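Side-chain contacts in Lmo2445 protein (Listeria monocytogenes EGD-e, PDB 5HZL), which is of unknown function but, as a secreted, calcium-binding, internalin-like leucine-rich repeat protein, probably serves in molecular recognition outside the bacterial cell: residues N137-V142 and A155-Y160; D164-M169 and D173-N178; I183-D188 and L229-P234; P223-A228 and L277-G282. All coordinates share one frame; numbering follows the deposited sequence.

Interaction 1: N137-V142 and A155-Y160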
loop_
_atom_site.group_PDB
_atom_site.type_symbol
_atom_site.label_atom_id
_atom_site.label_comp_id
_atom_site.label_asym_id
_atom_site.label_seq_id
_atom_site.Cartn_x
_atom_site.Cartn_y
_atom_site.Cartn_z
ATOM N N ASN A 137 -1.464 -2.949 -7.088
ATOM C CA ASN A 137 -2.560 -3.493 -6.281
ATOM C C ASN A 137 -2.992 -2.576 -5.135
ATOM O O ASN A 137 -2.748 -2.860 -3.965
ATOM C CB ASN A 137 -2.158 -4.856 -5.724
ATOM C CG ASN A 137 -1.874 -5.860 -6.803
ATOM O OD1 ASN A 137 -2.573 -5.928 -7.799
ATOM N ND2 ASN A 137 -0.863 -6.664 -6.596
ATOM N N ILE A 138 -3.653 -1.482 -5.491
ATOM C CA ILE A 138 -4.142 -0.518 -4.515
ATOM C C ILE A 138 -5.344 -1.135 -3.781
ATOM O O ILE A 138 -6.310 -1.519 -4.434
ATOM C CB ILE A 138 -4.658 0.763 -5.207
ATOM C CG1 ILE A 138 -3.674 1.292 -6.266
ATOM C CG2 ILE A 138 -5.034 1.822 -4.174
ATOM C CD1 ILE A 138 -2.305 1.640 -5.750
ATOM N N PRO A 139 -5.287 -1.251 -2.432
ATOM C CA PRO A 139 -6.429 -1.818 -1.729
ATOM C C PRO A 139 -7.551 -0.799 -1.483
ATOM O O PRO A 139 -7.278 0.372 -1.242
ATOM C CB PRO A 139 -5.817 -2.283 -0.403
ATOM C CG PRO A 139 -4.685 -1.361 -0.155
ATOM C CD PRO A 139 -4.148 -1.012 -1.514
ATOM N N LYS A 140 -8.799 -1.268 -1.545
ATOM C CA LYS A 140 -10.002 -0.451 -1.313
ATOM C C LYS A 140 -10.586 -0.608 0.102
ATOM O O LYS A 140 -11.442 0.173 0.509
ATOM C CB LYS A 140 -11.080 -0.786 -2.352
ATOM C CG LYS A 140 -10.726 -0.394 -3.781
ATOM C CD LYS A 140 -11.762 -0.890 -4.805
ATOM C CE LYS A 140 -13.170 -0.289 -4.689
ATOM N NZ LYS A 140 -13.175 1.190 -4.912
ATOM N N PHE A 141 -10.132 -1.620 0.832
ATOM C CA PHE A 141 -10.591 -1.896 2.203
ATOM C C PHE A 141 -12.094 -2.207 2.316
ATOM O O PHE A 141 -12.767 -1.725 3.236
ATOM C CB PHE A 141 -10.179 -0.765 3.157
ATOM C CG PHE A 141 -8.722 -0.450 3.102
ATOM C CD1 PHE A 141 -7.802 -1.226 3.803
ATOM C CD2 PHE A 141 -8.258 0.609 2.338
ATOM C CE1 PHE A 141 -6.447 -0.949 3.746
ATOM C CE2 PHE A 141 -6.904 0.896 2.276
ATOM C CZ PHE A 141 -5.995 0.115 2.984
ATOM N N VAL A 142 -12.629 -2.993 1.378
ATOM C CA VAL A 142 -14.045 -3.375 1.433
ATOM C C VAL A 142 -14.128 -4.426 2.541
ATOM O O VAL A 142 -13.344 -5.380 2.564
ATOM C CB VAL A 142 -14.632 -3.884 0.085
ATOM C CG1 VAL A 142 -16.075 -4.351 0.262
ATOM C CG2 VAL A 142 -14.561 -2.796 -0.986
ATOM N N ALA A 155 5.034 2.256 0.654
ATOM C CA ALA A 155 4.559 0.890 0.401
ATOM C C ALA A 155 4.490 0.470 -1.075
ATOM O O ALA A 155 3.791 -0.493 -1.404
ATOM C CB ALA A 155 3.171 0.739 1.036
ATOM N N GLY A 156 5.180 1.185 -1.957
ATOM C CA GLY A 156 5.157 0.865 -3.390
ATOM C C GLY A 156 3.852 1.093 -4.155
ATOM O O GLY A 156 3.714 0.584 -5.278
ATOM N N LEU A 157 2.899 1.846 -3.582
ATOM C CA LEU A 157 1.614 2.090 -4.279
ATOM C C LEU A 157 1.920 2.798 -5.576
ATOM O O LEU A 157 2.593 3.823 -5.580
ATOM C CB LEU A 157 0.655 2.904 -3.442
ATOM C CG LEU A 157 0.140 2.241 -2.167
ATOM C CD1 LEU A 157 -0.503 3.282 -1.257
ATOM C CD2 LEU A 157 -0.838 1.127 -2.495
ATOM N N SER A 158 1.415 2.248 -6.669
ATOM C CA SER A 158 1.735 2.762 -7.972
ATOM C C SER A 158 0.572 2.965 -8.908
ATOM O O SER A 158 -0.492 2.350 -8.762
ATOM C CB SER A 158 2.665 1.742 -8.636
ATOM O OG SER A 158 3.765 1.411 -7.801
ATOM N N GLY A 159 0.818 3.824 -9.892
ATOM C CA GLY A 159 -0.144 4.116 -10.933
ATOM C C GLY A 159 -1.182 5.143 -10.579
ATOM O O GLY A 159 -0.976 5.990 -9.714
ATOM N N TYR A 160 -2.303 5.046 -11.279
ATOM C CA TYR A 160 -3.420 5.940 -11.112
ATOM C C TYR A 160 -4.441 5.433 -10.094
ATOM O O TYR A 160 -4.715 4.243 -10.042
ATOM C CB TYR A 160 -4.120 6.091 -12.483
ATOM C CG TYR A 160 -5.334 7.001 -12.484
ATOM C CD1 TYR A 160 -5.205 8.369 -12.725
ATOM C CD2 TYR A 160 -6.603 6.497 -12.244
ATOM C CE1 TYR A 160 -6.306 9.209 -12.716
ATOM C CE2 TYR A 160 -7.712 7.328 -12.237
ATOM C CZ TYR A 160 -7.558 8.679 -12.471
ATOM O OH TYR A 160 -8.661 9.484 -12.462
#
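Ile138 overlaps Leu157 through the last carbon of its longer branch: CD1 of Ile138 lies 3.6 Å from CD2 of Leu157. The two side chains cross obliquely, and the same CD1 also comes within 4.0 Å of CB of Leu157, so it rests against both the root and one methyl of the leucine. It borders the backbone as well, with Ile138 CD1 3.6 Å from O of Ser158. The torsions account for this reach: in Ile138, CG1 stands beside the backbone N (chi1 -47°) and CD1 folds back from there (chi2 -59°), which brings the branch over the neighbouring segment. The nearest CA atoms across the contact, those of Ile138 and Leu157, are 6.3 Å apart. Pro139 adds a lighter touch, its ring carbon CD meeting Leu157 CD2 at 4.1 Å and at about a right angle. Leu157 thus receives two successive residues on a single methyl. Within its own segment, OG of Ser158 donates to O of Gly156 over 2.7 Å, from above the carbonyl plane, 41° out of it. Ser158 also borders a bound glycol ether, probably from the crystallisation liquor. Backbone bonds from Ser158 to Gly135 and from Leu157 to His181 link the segment to successive turns, an organisation characteristic of the leucine-rich repeat solenoid.

Interaction 2: D164-M169 and D173-N178. With CA (calcium ion), chain F.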
loop_
_atom_site.group_PDB
_atom_site.type_symbol
_atom_site.label_atom_id
_atom_site.label_comp_id
_atom_site.label_asym_id
_atom_site.label_seq_id
_atom_site.Cartn_x
_atom_site.Cartn_y
_atom_site.Cartn_z
ATOM N N ASP A 164 -12.516 9.273 -6.243
ATOM C CA ASP A 164 -13.494 8.781 -5.242
ATOM C C ASP A 164 -13.152 7.558 -4.343
ATOM O O ASP A 164 -14.017 7.119 -3.567
ATOM C CB ASP A 164 -14.904 8.623 -5.888
ATOM C CG ASP A 164 -14.950 7.633 -7.064
ATOM O OD1 ASP A 164 -13.960 6.926 -7.333
ATOM O OD2 ASP A 164 -16.008 7.565 -7.727
ATOM N N ILE A 165 -11.934 7.016 -4.391
ATOM C CA ILE A 165 -11.664 5.882 -3.498
ATOM C C ILE A 165 -11.531 6.349 -2.050
ATOM O O ILE A 165 -11.228 7.516 -1.768
ATOM C CB ILE A 165 -10.437 5.006 -3.865
ATOM C CG1 ILE A 165 -9.101 5.711 -3.615
ATOM C CG2 ILE A 165 -10.546 4.491 -5.301
ATOM C CD1 ILE A 165 -7.935 4.763 -3.804
ATOM N N TRP A 166 -11.761 5.395 -1.158
ATOM C CA TRP A 166 -11.696 5.570 0.277
ATOM C C TRP A 166 -12.746 6.553 0.847
ATOM O O TRP A 166 -12.510 7.250 1.844
ATOM C CB TRP A 166 -10.254 5.871 0.732
ATOM C CG TRP A 166 -9.225 4.856 0.237
ATOM C CD1 TRP A 166 -9.361 3.492 0.221
ATOM C CD2 TRP A 166 -7.885 5.123 -0.202
ATOM N NE1 TRP A 166 -8.220 2.905 -0.264
ATOM C CE2 TRP A 166 -7.292 3.881 -0.519
ATOM C CE3 TRP A 166 -7.133 6.293 -0.380
ATOM C CZ2 TRP A 166 -5.981 3.777 -1.004
ATOM C CZ3 TRP A 166 -5.835 6.187 -0.861
ATOM C CH2 TRP A 166 -5.274 4.934 -1.168
HETATM N N MSE A 167 -13.921 6.558 0.214
HETATM C CA MSE A 167 -15.049 7.395 0.629
HETATM C C MSE A 167 -16.127 6.557 1.254
HETATM O O MSE A 167 -17.250 7.017 1.464
HETATM C CB MSE A 167 -15.576 8.102 -0.603
HETATM C CG MSE A 167 -14.576 9.140 -1.083
HETATM SE SE MSE A 167 -14.481 10.598 0.234
HETATM C CE MSE A 167 -16.184 11.516 -0.163
ATOM N N ASN A 168 -15.771 5.320 1.574
ATOM C CA ASN A 168 -16.659 4.344 2.189
ATOM C C ASN A 168 -16.341 4.109 3.695
ATOM O O ASN A 168 -16.864 3.162 4.281
ATOM C CB ASN A 168 -16.516 3.014 1.410
ATOM C CG ASN A 168 -15.067 2.455 1.415
ATOM O OD1 ASN A 168 -14.081 3.215 1.450
ATOM N ND2 ASN A 168 -14.940 1.120 1.369
HETATM N N MSE A 169 -15.498 4.961 4.304
HETATM C CA MSE A 169 -15.073 4.821 5.715
HETATM C C MSE A 169 -15.385 6.074 6.501
HETATM O O MSE A 169 -14.525 6.944 6.645
HETATM C CB MSE A 169 -13.574 4.540 5.687
HETATM C CG MSE A 169 -13.310 3.092 5.265
HETATM SE SE MSE A 169 -11.388 2.756 4.987
HETATM C CE MSE A 169 -11.303 3.488 3.159
ATOM N N ASP A 173 -9.798 8.987 10.021
ATOM C CA ASP A 173 -9.275 10.263 10.499
ATOM C C ASP A 173 -7.791 10.472 10.204
ATOM O O ASP A 173 -7.284 11.584 10.384
ATOM C CB ASP A 173 -9.486 10.352 12.014
ATOM C CG ASP A 173 -9.310 11.760 12.551
ATOM O OD1 ASP A 173 -9.991 12.693 12.045
ATOM O OD2 ASP A 173 -8.526 11.928 13.504
ATOM N N SER A 174 -7.091 9.418 9.786
ATOM C CA SER A 174 -5.666 9.524 9.467
ATOM C C SER A 174 -5.332 8.640 8.265
ATOM O O SER A 174 -5.610 7.447 8.279
ATOM C CB SER A 174 -4.813 9.146 10.675
ATOM O OG SER A 174 -3.435 9.345 10.401
ATOM N N LEU A 175 -4.734 9.238 7.236
ATOM C CA LEU A 175 -4.373 8.523 6.011
ATOM C C LEU A 175 -2.971 8.953 5.591
ATOM O O LEU A 175 -2.794 10.043 5.062
ATOM C CB LEU A 175 -5.402 8.833 4.910
ATOM C CG LEU A 175 -5.205 8.216 3.528
ATOM C CD1 LEU A 175 -5.247 6.703 3.626
ATOM C CD2 LEU A 175 -6.266 8.726 2.569
ATOM N N ILE A 176 -1.985 8.087 5.817
ATOM C CA ILE A 176 -0.588 8.383 5.500
ATOM C C ILE A 176 -0.214 7.682 4.194
ATOM O O ILE A 176 -0.239 6.451 4.127
ATOM C CB ILE A 176 0.363 7.900 6.627
ATOM C CG1 ILE A 176 -0.211 8.156 8.042
ATOM C CG2 ILE A 176 1.761 8.485 6.441
ATOM C CD1 ILE A 176 -0.520 9.590 8.394
ATOM N N LEU A 177 0.136 8.466 3.170
ATOM C CA LEU A 177 0.497 7.939 1.845
ATOM C C LEU A 177 1.773 8.517 1.222
ATOM O O LEU A 177 1.972 8.374 0.014
ATOM C CB LEU A 177 -0.658 8.207 0.878
ATOM C CG LEU A 177 -1.986 7.510 1.125
ATOM C CD1 LEU A 177 -3.053 8.057 0.195
ATOM C CD2 LEU A 177 -1.823 6.019 0.922
ATOM N N ASN A 178 2.632 9.166 2.009
ATOM C CA ASN A 178 3.866 9.701 1.427
ATOM C C ASN A 178 4.810 8.606 0.933
ATOM O O ASN A 178 4.657 7.451 1.294
ATOM C CB ASN A 178 4.618 10.647 2.384
ATOM C CG ASN A 178 4.910 10.028 3.744
ATOM O OD1 ASN A 178 4.002 9.571 4.430
ATOM N ND2 ASN A 178 6.164 10.068 4.167
HETATM CA CA CA F . -12.289 13.865 11.751
#
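This is a buried, wholly apolar contact in the core of the leucine-rich repeat solenoid, where the indole of Trp166, carried by a loop, meets Leu175 and Leu177 of the sheet side. The evidence is two approaches along the six-membered ring: CE3 of Trp166 to CD2 of Leu175 at 3.9 Å, and CZ3 of Trp166 to CD1 of Leu177 at 3.5 Å. Both methyls arrive obliquely. The side chains differ in direction, since Leu177 comes from opposite the tryptophan whereas Leu175 runs at about a right angle to it. Different first torsions, 179° in Leu175 and -65° in Leu177, bring the two methyls to these neighbouring ring atoms. Leu175, Ile176 and Leu177 form the LxL core of the repeat motif LxxLxLxxN, in which the two leucines face inward and Ile176 between them faces the other way. Asn180 occupies the asparagine position and donates through ND2 to the carbonyl O of Leu177. Strand 174-176 itself belongs to the parallel sheet that lines the solenoid. The indole is fixed at more than its apolar rim: NE1 of Trp166 donates to O of Pro139 in the preceding turn. CD1 of Ile165 sits over the centre of one indole face of Trp166, 3.4 Å above the plane. Just before the strand, Asp173 faces away from this packing and binds a calcium ion through OD1 at 2.6 Å, with O of Gln194 as a second ligand.

Interaction 3: I183-D188 and L229-P234. With CA (calcium ion), chain D.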
loop_
_atom_site.group_PDB
_atom_site.type_symbol
_atom_site.label_atom_id
_atom_site.label_comp_id
_atom_site.label_asym_id
_atom_site.label_seq_id
_atom_site.Cartn_x
_atom_site.Cartn_y
_atom_site.Cartn_z
ATOM N N ILE A 183 0.575 8.607 -9.568
ATOM C CA ILE A 183 0.582 9.674 -10.577
ATOM C C ILE A 183 -0.718 10.459 -10.530
ATOM O O ILE A 183 -1.018 11.257 -11.414
ATOM C CB ILE A 183 0.753 9.101 -12.005
ATOM C CG1 ILE A 183 -0.484 8.296 -12.454
ATOM C CG2 ILE A 183 2.012 8.253 -12.062
ATOM C CD1 ILE A 183 -0.467 7.876 -13.901
ATOM N N SER A 184 -1.467 10.241 -9.468
ATOM C CA SER A 184 -2.763 10.829 -9.308
ATOM C C SER A 184 -3.014 11.053 -7.826
ATOM O O SER A 184 -2.322 10.472 -6.988
ATOM C CB SER A 184 -3.746 9.811 -9.876
ATOM O OG SER A 184 -5.095 10.152 -9.649
ATOM N N ILE A 185 -4.008 11.881 -7.515
ATOM C CA ILE A 185 -4.359 12.184 -6.147
ATOM C C ILE A 185 -5.780 11.710 -5.813
ATOM O O ILE A 185 -6.697 11.886 -6.630
ATOM C CB ILE A 185 -4.312 13.716 -5.898
ATOM C CG1 ILE A 185 -2.923 14.278 -6.220
ATOM C CG2 ILE A 185 -4.698 14.074 -4.454
ATOM C CD1 ILE A 185 -2.785 15.776 -5.987
ATOM N N PRO A 186 -5.970 11.096 -4.620
ATOM C CA PRO A 186 -7.321 10.732 -4.186
ATOM C C PRO A 186 -7.960 12.033 -3.666
ATOM O O PRO A 186 -7.982 12.288 -2.468
ATOM C CB PRO A 186 -7.076 9.720 -3.071
ATOM C CG PRO A 186 -5.737 10.061 -2.537
ATOM C CD PRO A 186 -4.946 10.622 -3.673
ATOM N N GLU A 187 -8.459 12.849 -4.588
ATOM C CA GLU A 187 -9.037 14.149 -4.242
ATOM C C GLU A 187 -10.174 14.195 -3.242
ATOM O O GLU A 187 -10.100 14.947 -2.276
ATOM C CB GLU A 187 -9.481 14.908 -5.494
ATOM C CG GLU A 187 -8.332 15.354 -6.370
ATOM C CD GLU A 187 -8.773 16.291 -7.470
ATOM O OE1 GLU A 187 -7.926 17.099 -7.901
ATOM O OE2 GLU A 187 -9.961 16.246 -7.889
ATOM N N ASP A 188 -11.222 13.414 -3.480
ATOM C CA ASP A 188 -12.390 13.437 -2.595
ATOM C C ASP A 188 -12.067 13.370 -1.108
ATOM O O ASP A 188 -12.490 14.247 -0.348
ATOM C CB ASP A 188 -13.389 12.320 -2.931
ATOM C CG ASP A 188 -14.060 12.494 -4.288
ATOM O OD1 ASP A 188 -13.580 13.264 -5.140
ATOM O OD2 ASP A 188 -15.095 11.829 -4.491
ATOM N N LEU A 229 -3.369 21.606 -8.371
ATOM C CA LEU A 229 -3.997 22.935 -8.371
ATOM C C LEU A 229 -5.213 23.045 -7.459
ATOM O O LEU A 229 -5.548 24.139 -7.028
ATOM C CB LEU A 229 -4.335 23.371 -9.796
ATOM C CG LEU A 229 -3.100 23.494 -10.696
ATOM C CD1 LEU A 229 -3.503 23.806 -12.128
ATOM C CD2 LEU A 229 -2.118 24.529 -10.160
ATOM N N ASP A 230 -5.862 21.923 -7.161
ATOM C CA ASP A 230 -7.015 21.907 -6.250
ATOM C C ASP A 230 -6.566 21.987 -4.777
ATOM O O ASP A 230 -7.400 21.915 -3.867
ATOM C CB ASP A 230 -7.867 20.650 -6.487
ATOM C CG ASP A 230 -8.472 20.600 -7.888
ATOM O OD1 ASP A 230 -8.416 21.606 -8.621
ATOM O OD2 ASP A 230 -9.027 19.552 -8.258
ATOM N N PHE A 231 -5.252 22.124 -4.566
ATOM C CA PHE A 231 -4.645 22.226 -3.243
ATOM C C PHE A 231 -3.684 23.420 -3.106
ATOM O O PHE A 231 -3.241 23.690 -2.000
ATOM C CB PHE A 231 -3.898 20.918 -2.913
ATOM C CG PHE A 231 -4.783 19.694 -2.919
ATOM C CD1 PHE A 231 -4.993 18.969 -4.092
ATOM C CD2 PHE A 231 -5.421 19.264 -1.754
ATOM C CE1 PHE A 231 -5.823 17.853 -4.107
ATOM C CE2 PHE A 231 -6.250 18.143 -1.767
ATOM C CZ PHE A 231 -6.451 17.441 -2.946
ATOM N N ILE A 232 -3.379 24.134 -4.198
ATOM C CA ILE A 232 -2.449 25.306 -4.200
ATOM C C ILE A 232 -2.792 26.333 -5.306
ATOM O O ILE A 232 -3.828 26.208 -5.959
ATOM C CB ILE A 232 -0.975 24.846 -4.370
ATOM C CG1 ILE A 232 -0.868 23.905 -5.578
ATOM C CG2 ILE A 232 -0.463 24.136 -3.121
ATOM C CD1 ILE A 232 0.509 23.360 -5.845
ATOM N N ALA A 233 -1.929 27.342 -5.507
ATOM C CA ALA A 233 -2.146 28.377 -6.547
ATOM C C ALA A 233 -0.855 29.156 -6.908
ATOM O O ALA A 233 -0.656 30.277 -6.425
ATOM C CB ALA A 233 -3.248 29.342 -6.110
ATOM N N PRO A 234 0.019 28.579 -7.772
ATOM C CA PRO A 234 1.263 29.281 -8.140
ATOM C C PRO A 234 1.013 30.522 -8.979
ATOM O O PRO A 234 1.639 31.544 -8.729
ATOM C CB PRO A 234 2.035 28.238 -8.958
ATOM C CG PRO A 234 0.979 27.363 -9.531
ATOM C CD PRO A 234 -0.114 27.299 -8.496
HETATM CA CA CA D . -10.731 17.000 -10.210
#
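Two acidic side chains meet here at very close quarters, OE1 of Glu187 lying 2.7 Å from OD2 of Asp230. Their carboxylate planes are turned 45° apart and the side chains cross at about a right angle. A calcium ion stands beside the pair: OE2 of Glu187 binds it at 2.6 Å, and Glu163 supplies another ligand. OD2 of Asp230 stops 3.6 Å from the calcium ion, beyond bonding distance, although Asp230 has been seen as a ligand of this calcium site in a structure of the protein. Glu187 reaches the ion with an extended chain beyond CG (chi2 -171°). It opens helix 187-191, just after Pro186 at the N-cap. Next to the carboxylates, Phe231 gives the contact its apolar half. CE1 of Phe231 lies 4.0 Å from CG2 of Ile185, which approaches obliquely, while CG of Glu187 sits at the ring edge, near its plane, 4.2 Å from CE1 of Phe231. Tyr288 stacks on the phenylalanine, and Phe190 packs against both Ile185 and Phe231. Two acids this near would be expected to repel one another, and the calcium ion held by Glu187 and Glu163 probably offsets part of that cost.

Interaction 4: P223-A228 and L277-G282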
loop_
_atom_site.group_PDB
_atom_site.type_symbol
_atom_site.label_atom_id
_atom_site.label_comp_id
_atom_site.label_asym_id
_atom_site.label_seq_id
_atom_site.Cartn_x
_atom_site.Cartn_y
_atom_site.Cartn_z
ATOM N N PRO A 223 -1.789 13.048 -14.319
ATOM C CA PRO A 223 -2.879 13.731 -13.624
ATOM C C PRO A 223 -2.485 14.552 -12.408
ATOM O O PRO A 223 -3.127 15.562 -12.132
ATOM C CB PRO A 223 -3.797 12.587 -13.211
ATOM C CG PRO A 223 -3.589 11.575 -14.256
ATOM C CD PRO A 223 -2.128 11.638 -14.578
ATOM N N PHE A 224 -1.442 14.121 -11.704
ATOM C CA PHE A 224 -0.969 14.813 -10.506
ATOM C C PHE A 224 -0.676 16.295 -10.754
ATOM O O PHE A 224 -1.019 17.142 -9.926
ATOM C CB PHE A 224 0.284 14.113 -9.947
ATOM C CG PHE A 224 0.840 14.767 -8.708
ATOM C CD1 PHE A 224 1.784 15.779 -8.808
ATOM C CD2 PHE A 224 0.407 14.382 -7.441
ATOM C CE1 PHE A 224 2.285 16.392 -7.675
ATOM C CE2 PHE A 224 0.910 14.991 -6.305
ATOM C CZ PHE A 224 1.848 15.998 -6.423
ATOM N N ILE A 225 -0.042 16.595 -11.888
ATOM C CA ILE A 225 0.307 17.974 -12.249
ATOM C C ILE A 225 -0.897 18.918 -12.193
ATOM O O ILE A 225 -0.816 20.022 -11.657
ATOM C CB ILE A 225 0.952 18.040 -13.658
ATOM C CG1 ILE A 225 2.320 17.352 -13.638
ATOM C CG2 ILE A 225 1.147 19.486 -14.113
ATOM C CD1 ILE A 225 2.976 17.229 -14.998
ATOM N N TYR A 226 -2.015 18.463 -12.728
ATOM C CA TYR A 226 -3.213 19.273 -12.777
ATOM C C TYR A 226 -4.018 19.243 -11.481
ATOM O O TYR A 226 -4.514 20.270 -11.045
ATOM C CB TYR A 226 -4.044 18.833 -13.975
ATOM C CG TYR A 226 -3.275 18.924 -15.274
ATOM C CD1 TYR A 226 -2.446 17.885 -15.685
ATOM C CD2 TYR A 226 -3.378 20.046 -16.095
ATOM C CE1 TYR A 226 -1.742 17.963 -16.873
ATOM C CE2 TYR A 226 -2.684 20.129 -17.294
ATOM C CZ TYR A 226 -1.867 19.087 -17.677
ATOM O OH TYR A 226 -1.169 19.144 -18.857
ATOM N N GLN A 227 -4.146 18.072 -10.873
ATOM C CA GLN A 227 -4.888 17.910 -9.615
ATOM C C GLN A 227 -4.269 18.713 -8.468
ATOM O O GLN A 227 -4.985 19.191 -7.591
ATOM C CB GLN A 227 -4.963 16.436 -9.248
ATOM C CG GLN A 227 -5.777 15.624 -10.240
ATOM C CD GLN A 227 -5.744 14.128 -9.975
ATOM O OE1 GLN A 227 -4.731 13.565 -9.553
ATOM N NE2 GLN A 227 -6.850 13.476 -10.244
ATOM N N ALA A 228 -2.949 18.877 -8.491
ATOM C CA ALA A 228 -2.240 19.646 -7.466
ATOM C C ALA A 228 -2.848 21.038 -7.278
ATOM O O ALA A 228 -2.861 21.568 -6.166
ATOM C CB ALA A 228 -0.763 19.768 -7.821
ATOM N N LEU A 277 13.851 11.712 -19.528
ATOM C CA LEU A 277 13.195 12.984 -19.266
ATOM C C LEU A 277 12.565 12.970 -17.896
ATOM O O LEU A 277 12.014 11.969 -17.474
ATOM C CB LEU A 277 12.165 13.246 -20.348
ATOM C CG LEU A 277 12.836 13.472 -21.706
ATOM C CD1 LEU A 277 11.865 13.268 -22.849
ATOM C CD2 LEU A 277 13.481 14.844 -21.765
ATOM N N GLU A 278 12.646 14.093 -17.206
ATOM C CA GLU A 278 12.105 14.190 -15.873
ATOM C C GLU A 278 11.337 15.484 -15.645
ATOM O O GLU A 278 11.774 16.547 -16.056
ATOM C CB GLU A 278 13.253 14.054 -14.869
ATOM C CG GLU A 278 12.862 14.237 -13.405
ATOM C CD GLU A 278 14.012 13.992 -12.439
ATOM O OE1 GLU A 278 14.774 13.015 -12.624
ATOM O OE2 GLU A 278 14.136 14.770 -11.467
ATOM N N ILE A 279 10.185 15.355 -14.998
ATOM C CA ILE A 279 9.338 16.469 -14.630
ATOM C C ILE A 279 9.480 16.506 -13.117
ATOM O O ILE A 279 9.059 15.587 -12.443
ATOM C CB ILE A 279 7.868 16.248 -15.014
ATOM C CG1 ILE A 279 7.744 16.065 -16.526
ATOM C CG2 ILE A 279 7.026 17.437 -14.571
ATOM C CD1 ILE A 279 6.340 15.748 -17.013
ATOM N N SER A 280 10.094 17.563 -12.601
ATOM C CA SER A 280 10.323 17.751 -11.177
ATOM C C SER A 280 9.376 18.832 -10.673
ATOM O O SER A 280 9.424 19.957 -11.147
ATOM C CB SER A 280 11.776 18.162 -10.969
ATOM O OG SER A 280 12.037 18.516 -9.628
ATOM N N LEU A 281 8.529 18.482 -9.712
ATOM C CA LEU A 281 7.539 19.389 -9.116
ATOM C C LEU A 281 7.979 19.723 -7.699
ATOM O O LEU A 281 8.645 18.913 -7.069
ATOM C CB LEU A 281 6.204 18.668 -9.057
ATOM C CG LEU A 281 5.819 18.011 -10.388
ATOM C CD1 LEU A 281 4.594 17.127 -10.232
ATOM C CD2 LEU A 281 5.614 19.055 -11.470
ATOM N N GLY A 282 7.605 20.890 -7.182
ATOM C CA GLY A 282 8.011 21.290 -5.817
ATOM C C GLY A 282 7.261 22.506 -5.332
ATOM O O GLY A 282 6.873 23.337 -6.153
#
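Leu281 and Phe224 make the closer approach of this contact, CD1 of Leu281 coming to 3.4 Å from CD1 of Phe224 and 3.5 Å from CE1 of Phe224. The methyl arrives at the edge of the ring, near its plane, and the two side chains slide past each other in opposite directions. With CG anti to the backbone N (chi1 180°) the ring of Phe224 is carried toward the strand, and chi2 of -90° sets its turn, leaving its CD1-CE1 edge to the methyl. Ile225 makes ordinary contact: its CG1 lies 4.1 Å from CD1 of Leu281, and its CD1 lies 4.1 Å from CG2 of Ile279, each time crossing at about a right angle. Helix 223-227 thus lays two consecutive residues on Ile279 and Leu281, inward positions of strand 273-281; the axes of these short segments approach to 10.8 Å, at 27° to each other. All four touching residues are buried, in the helix-on-sheet core of the C-terminal domain. The looser side is the other, partly exposed face of the strand, with Ser280 and Glu278, where Glu278 makes a long, weak ion pair with Lys243. Contact between the segments is apolar throughout, which implies that shape and burial, rather than directional bonds, hold helix to strand.

Overall arrangement
Following the chain from the N terminus, interaction 1 closes a loop that includes strand 149-151, and interaction 2 then closes a much shorter one within the next turn of the solenoid. These two come in series but touch, CD1 of Leu157 packing against CD2 of Leu177. Interaction 3 closes a 40-residue excursion and interaction 4 one of 48 residues; the two cross, their segments alternating in the order 183-188, 223-228, 229-234 and 277-282. Interaction 3 ties the last repeats to the loop after helix 223-227, and interaction 4 anchors that helix inside the C-terminal domain. Ile185 N bonded to Gln227 OE1 joins the crossed pair, while Gly159 O bonded to Ile183 N connects interaction 1 to interaction 3.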